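Local coordinates for protein carboxylesterase (Ferroplasma acidiphilum, PDB 3WJ2) that is a carboxylesterase of the alpha/beta-hydrolase fold, which probably hydrolyses carboxylic ester bonds, at residues D37-I50 with G90-K104. Numbering follows the deposited sequence.
Sequences DESSLSSRGAPVEI and GNIETYDNYCRFLAK
R100 NH1 donates to the backbone O of V48 at 2.8 Å, bringing helix 96-106 against the extended segment that leads from helix 29-43 to strand 52-60. V48 O lies 15° from the guanidinium plane, while the ring of P47 covers one face of that group through CB. The guanidinium is fixed from its other edge by D96, whose OD2 accepts from R100 NE at 2.8 Å in a salt bridge; D96 OD1 turns instead to R68 and Y70. A lysine in place of R100 would probably be unable to serve V48 O and D96 together, leaving one acceptor without its mate and P47 CB without the flat group it packs on. One turn before R100, N97 ND2 reaches G45 O at 2.9 Å, approaching from above the carbonyl plane, and also bonds E288. With CG anti to its carbonyl carbon (chi1 -82°), N97 sets OD1 against P47 CB, 3.4 Å away. Waters complete the seam: one joins V48 N to N97 O, another links R100 NH1 with I50 N and E49 OE1, and a third is held by R44 NH1, E93 O and N97 N. At the far end D37 OD1 accepts from G90 N at 2.9 Å on its syn side, and OD2 takes a water shared with G90 O. N91 OD1 accepts from T94 N in an Asx motif, and T94 CG2 packs on D37 CB at 3.8 Å. Side chains thus answer mainly backbone groups, so the irregular 44-50 segment is tied down without regular secondary structure of its own.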
loop_
_atom_site.group_PDB
_atom_site.type_symbol
_atom_site.label_atom_id
_atom_site.label_comp_id
_atom_site.label_asym_id
_atom_site.label_seq_id
_atom_site.Cartn_x
_atom_site.Cartn_y
_atom_site.Cartn_z
ATOM N N ASP B 37 33.296 -6.822 -5.172
ATOM C CA ASP B 37 34.011 -6.872 -3.901
ATOM C C ASP B 37 35.127 -5.795 -3.891
ATOM O O ASP B 37 35.321 -5.143 -2.882
ATOM C CB ASP B 37 34.669 -8.217 -3.628
ATOM C CG ASP B 37 33.647 -9.364 -3.337
ATOM O OD1 ASP B 37 32.493 -8.992 -3.073
ATOM O OD2 ASP B 37 34.117 -10.544 -3.442
ATOM N N GLU B 38 35.832 -5.679 -5.024
ATOM C CA GLU B 38 36.953 -4.712 -5.064
ATOM C C GLU B 38 36.453 -3.271 -5.073
ATOM O O GLU B 38 37.040 -2.419 -4.383
ATOM C CB GLU B 38 37.941 -5.010 -6.194
ATOM C CG GLU B 38 38.606 -6.407 -6.178
ATOM C CD GLU B 38 39.562 -6.688 -4.961
ATOM O OE1 GLU B 38 39.932 -5.729 -4.229
ATOM O OE2 GLU B 38 39.892 -7.884 -4.712
ATOM N N SER B 39 35.361 -3.014 -5.778
ATOM C CA SER B 39 34.677 -1.716 -5.729
ATOM C C SER B 39 34.374 -1.312 -4.290
ATOM O O SER B 39 34.622 -0.158 -3.879
ATOM C CB SER B 39 33.360 -1.713 -6.546
ATOM O OG SER B 39 33.692 -1.658 -7.910
ATOM N N SER B 40 33.816 -2.260 -3.522
ATOM C CA SER B 40 33.503 -2.031 -2.130
ATOM C C SER B 40 34.746 -1.721 -1.264
ATOM O O SER B 40 34.734 -0.761 -0.470
ATOM C CB SER B 40 32.651 -3.214 -1.568
ATOM O OG SER B 40 32.681 -3.124 -0.169
ATOM N N LEU B 41 35.807 -2.502 -1.403
ATOM C CA LEU B 41 37.006 -2.263 -0.571
ATOM C C LEU B 41 37.646 -0.892 -0.914
ATOM O O LEU B 41 38.146 -0.188 0.003
ATOM C CB LEU B 41 38.045 -3.403 -0.691
ATOM C CG LEU B 41 37.526 -4.779 -0.246
ATOM C CD1 LEU B 41 38.506 -5.877 -0.610
ATOM C CD2 LEU B 41 37.337 -4.679 1.240
ATOM N N SER B 42 37.625 -0.552 -2.201
ATOM C CA SER B 42 38.255 0.738 -2.697
ATOM C C SER B 42 37.593 1.983 -2.135
ATOM O O SER B 42 38.209 3.053 -2.105
ATOM C CB SER B 42 38.192 0.809 -4.204
ATOM O OG SER B 42 39.180 -0.058 -4.717
ATOM N N SER B 43 36.317 1.880 -1.757
ATOM C CA SER B 43 35.527 3.065 -1.522
ATOM C C SER B 43 35.077 3.139 -0.101
ATOM O O SER B 43 34.373 4.054 0.250
ATOM C CB SER B 43 34.292 3.061 -2.431
ATOM O OG SER B 43 33.351 2.089 -1.933
ATOM N N ARG B 44 35.478 2.180 0.733
ATOM C CA ARG B 44 35.011 2.146 2.128
ATOM C C ARG B 44 35.679 3.200 2.995
ATOM O O ARG B 44 36.782 3.652 2.673
ATOM C CB ARG B 44 35.321 0.785 2.771
ATOM C CG ARG B 44 36.775 0.591 3.114
ATOM C CD ARG B 44 36.997 -0.725 3.832
ATOM N NE ARG B 44 38.291 -1.283 3.477
ATOM C CZ ARG B 44 38.733 -2.484 3.869
ATOM N NH1 ARG B 44 38.017 -3.277 4.682
ATOM N NH2 ARG B 44 39.917 -2.912 3.443
ATOM N N GLY B 45 35.038 3.470 4.135
ATOM C CA GLY B 45 35.493 4.416 5.119
ATOM C C GLY B 45 36.426 3.850 6.167
ATOM O O GLY B 45 36.907 2.697 6.065
ATOM N N ALA B 46 36.629 4.684 7.200
ATOM C CA ALA B 46 37.493 4.386 8.348
ATOM C C ALA B 46 36.855 3.313 9.188
ATOM O O ALA B 46 35.690 3.519 9.576
ATOM C CB ALA B 46 37.608 5.631 9.229
ATOM N N PRO B 47 37.595 2.233 9.553
ATOM C CA PRO B 47 37.011 1.194 10.454
ATOM C C PRO B 47 36.992 1.614 11.917
ATOM O O PRO B 47 37.862 2.419 12.392
ATOM C CB PRO B 47 37.935 -0.017 10.287
ATOM C CG PRO B 47 39.267 0.543 9.929
ATOM C CD PRO B 47 38.973 1.854 9.163
ATOM N N VAL B 48 35.950 1.165 12.622
ATOM C CA VAL B 48 35.820 1.346 14.051
ATOM C C VAL B 48 36.782 0.395 14.792
ATOM O O VAL B 48 37.008 -0.738 14.321
ATOM C CB VAL B 48 34.325 1.131 14.498
ATOM C CG1 VAL B 48 34.202 0.872 15.975
ATOM C CG2 VAL B 48 33.514 2.335 14.056
ATOM N N GLU B 49 37.421 0.933 15.840
ATOM C CA GLU B 49 38.377 0.180 16.672
ATOM C C GLU B 49 37.701 -0.844 17.494
ATOM O O GLU B 49 36.686 -0.591 18.177
ATOM C CB GLU B 49 39.232 1.120 17.573
ATOM C CG GLU B 49 40.152 1.938 16.677
ATOM C CD GLU B 49 41.038 1.084 15.711
ATOM O OE1 GLU B 49 41.759 0.134 16.168
ATOM O OE2 GLU B 49 41.025 1.382 14.487
ATOM N N ILE B 50 38.276 -2.054 17.439
ATOM C CA ILE B 50 37.808 -3.134 18.260
ATOM C C ILE B 50 38.945 -3.758 19.088
ATOM O O ILE B 50 39.992 -4.052 18.523
ATOM C CB ILE B 50 37.187 -4.286 17.354
ATOM C CG1 ILE B 50 35.967 -3.697 16.609
ATOM C CG2 ILE B 50 36.807 -5.526 18.211
ATOM C CD1 ILE B 50 34.848 -3.335 17.541
ATOM N N GLY B 90 30.569 -10.838 -1.839
ATOM C CA GLY B 90 30.835 -10.468 -0.461
ATOM C C GLY B 90 31.820 -11.454 0.197
ATOM O O GLY B 90 31.917 -12.597 -0.223
ATOM N N ASN B 91 32.484 -10.989 1.248
ATOM C CA ASN B 91 33.440 -11.799 2.012
ATOM C C ASN B 91 33.781 -11.071 3.304
ATOM O O ASN B 91 33.224 -10.020 3.667
ATOM C CB ASN B 91 34.693 -12.143 1.136
ATOM C CG ASN B 91 35.427 -10.915 0.692
ATOM O OD1 ASN B 91 35.652 -9.974 1.453
ATOM N ND2 ASN B 91 35.791 -10.914 -0.586
ATOM N N ILE B 92 34.621 -11.713 4.118
ATOM C CA ILE B 92 34.957 -11.163 5.361
ATOM C C ILE B 92 35.550 -9.743 5.226
ATOM O O ILE B 92 35.248 -8.874 6.004
ATOM C CB ILE B 92 35.928 -12.126 6.103
ATOM C CG1 ILE B 92 35.129 -13.237 6.755
ATOM C CG2 ILE B 92 36.619 -11.375 7.204
ATOM C CD1 ILE B 92 35.955 -14.457 7.216
ATOM N N GLU B 93 36.420 -9.555 4.245
ATOM C CA GLU B 93 37.031 -8.258 4.103
ATOM C C GLU B 93 36.037 -7.213 3.689
ATOM O O GLU B 93 36.109 -6.121 4.294
ATOM C CB GLU B 93 38.218 -8.246 3.092
ATOM C CG GLU B 93 39.374 -9.230 3.509
ATOM C CD GLU B 93 39.961 -9.029 4.909
ATOM O OE1 GLU B 93 39.853 -7.955 5.527
ATOM O OE2 GLU B 93 40.487 -10.040 5.440
ATOM N N THR B 94 35.069 -7.546 2.800
ATOM C CA THR B 94 34.186 -6.453 2.382
ATOM C C THR B 94 33.191 -6.094 3.530
ATOM O O THR B 94 32.632 -4.983 3.566
ATOM C CB THR B 94 33.435 -6.710 1.127
ATOM O OG1 THR B 94 32.503 -7.819 1.312
ATOM C CG2 THR B 94 34.329 -7.140 -0.023
ATOM N N TYR B 95 32.945 -7.085 4.418
ATOM C CA TYR B 95 32.092 -6.852 5.555
ATOM C C TYR B 95 32.830 -6.380 6.775
ATOM O O TYR B 95 32.192 -6.213 7.776
ATOM C CB TYR B 95 31.240 -8.210 5.883
ATOM C CG TYR B 95 29.961 -8.153 5.014
ATOM C CD1 TYR B 95 30.027 -8.296 3.647
ATOM C CD2 TYR B 95 28.698 -7.958 5.657
ATOM C CE1 TYR B 95 28.801 -8.200 2.817
ATOM C CE2 TYR B 95 27.573 -7.903 4.846
ATOM C CZ TYR B 95 27.624 -7.975 3.499
ATOM O OH TYR B 95 26.490 -7.876 2.738
ATOM N N ASP B 96 34.153 -6.191 6.735
ATOM C CA ASP B 96 34.805 -5.995 7.976
ATOM C C ASP B 96 34.416 -4.679 8.718
ATOM O O ASP B 96 34.250 -4.674 9.951
ATOM C CB ASP B 96 36.336 -6.000 7.600
ATOM C CG ASP B 96 37.243 -6.029 8.849
ATOM O OD1 ASP B 96 37.389 -7.081 9.531
ATOM O OD2 ASP B 96 37.717 -4.886 9.173
ATOM N N ASN B 97 34.241 -3.568 7.992
ATOM C CA ASN B 97 33.867 -2.297 8.637
ATOM C C ASN B 97 32.461 -2.524 9.351
ATOM O O ASN B 97 32.327 -2.147 10.506
ATOM C CB ASN B 97 33.699 -1.138 7.673
ATOM C CG ASN B 97 35.054 -0.483 7.313
ATOM O OD1 ASN B 97 36.124 -1.090 7.561
ATOM N ND2 ASN B 97 35.001 0.692 6.754
ATOM N N TYR B 98 31.561 -3.211 8.641
ATOM C CA TYR B 98 30.224 -3.402 9.192
ATOM C C TYR B 98 30.224 -4.343 10.424
ATOM O O TYR B 98 29.622 -4.071 11.452
ATOM C CB TYR B 98 29.360 -3.954 8.083
ATOM C CG TYR B 98 27.959 -4.422 8.543
ATOM C CD1 TYR B 98 26.917 -3.510 8.672
ATOM C CD2 TYR B 98 27.774 -5.779 8.566
ATOM C CE1 TYR B 98 25.631 -4.020 9.109
ATOM C CE2 TYR B 98 26.555 -6.267 8.939
ATOM C CZ TYR B 98 25.552 -5.397 9.120
ATOM O OH TYR B 98 24.257 -5.826 9.430
ATOM N N CYS B 99 30.961 -5.470 10.346
ATOM C CA CYS B 99 31.049 -6.361 11.466
ATOM C C CYS B 99 31.685 -5.757 12.710
ATOM O O CYS B 99 31.268 -5.963 13.801
ATOM C CB CYS B 99 31.731 -7.652 11.061
ATOM S SG CYS B 99 30.561 -8.697 10.067
ATOM N N ARG B 100 32.750 -4.967 12.457
ATOM C CA ARG B 100 33.273 -4.140 13.547
ATOM C C ARG B 100 32.227 -3.240 14.229
ATOM O O ARG B 100 32.151 -3.225 15.439
ATOM C CB ARG B 100 34.423 -3.267 13.011
ATOM C CG ARG B 100 35.736 -4.097 12.734
ATOM C CD ARG B 100 36.577 -3.142 11.940
ATOM N NE ARG B 100 37.922 -3.684 11.713
ATOM C CZ ARG B 100 38.986 -3.455 12.496
ATOM N NH1 ARG B 100 38.938 -2.694 13.605
ATOM N NH2 ARG B 100 40.146 -4.042 12.158
ATOM N N PHE B 101 31.403 -2.561 13.421
ATOM C CA PHE B 101 30.355 -1.752 13.969
ATOM C C PHE B 101 29.321 -2.547 14.735
ATOM O O PHE B 101 28.932 -2.153 15.811
ATOM C CB PHE B 101 29.717 -0.975 12.795
ATOM C CG PHE B 101 28.633 0.002 13.238
ATOM C CD1 PHE B 101 28.992 1.189 13.911
ATOM C CD2 PHE B 101 27.287 -0.240 13.011
ATOM C CE1 PHE B 101 28.047 2.116 14.283
ATOM C CE2 PHE B 101 26.319 0.686 13.436
ATOM C CZ PHE B 101 26.709 1.871 14.062
ATOM N N LEU B 102 28.915 -3.700 14.191
ATOM C CA LEU B 102 28.058 -4.520 15.028
ATOM C C LEU B 102 28.677 -4.949 16.310
ATOM O O LEU B 102 27.978 -5.049 17.279
ATOM C CB LEU B 102 27.682 -5.806 14.287
ATOM C CG LEU B 102 26.848 -5.657 13.024
ATOM C CD1 LEU B 102 26.546 -7.129 12.410
ATOM C CD2 LEU B 102 25.532 -4.955 13.256
ATOM N N ALA B 103 29.962 -5.325 16.316
ATOM C CA ALA B 103 30.594 -5.663 17.557
ATOM C C ALA B 103 30.668 -4.520 18.582
ATOM O O ALA B 103 30.380 -4.751 19.734
ATOM C CB ALA B 103 32.001 -6.227 17.221
ATOM N N LYS B 104 30.959 -3.321 18.064
ATOM C CA LYS B 104 31.104 -2.157 18.940
ATOM C C LYS B 104 29.726 -1.821 19.565
ATOM O O LYS B 104 29.584 -1.643 20.779
ATOM C CB LYS B 104 31.689 -1.011 18.195
ATOM C CG LYS B 104 31.939 0.224 19.107
ATOM C CD LYS B 104 33.420 0.798 19.029
ATOM C CE LYS B 104 34.318 0.515 20.264
ATOM N NZ LYS B 104 35.751 0.843 20.023
HETATM O O HOH W 1 33.133 -12.810 -2.725
HETATM O O HOH W 2 37.999 -9.290 -2.595
HETATM O O HOH W 3 33.759 -2.919 2.032
HETATM O O HOH W 4 35.182 -3.434 5.075
HETATM O O HOH W 5 33.828 0.052 11.136
HETATM O O HOH W 6 40.846 -2.369 15.747
#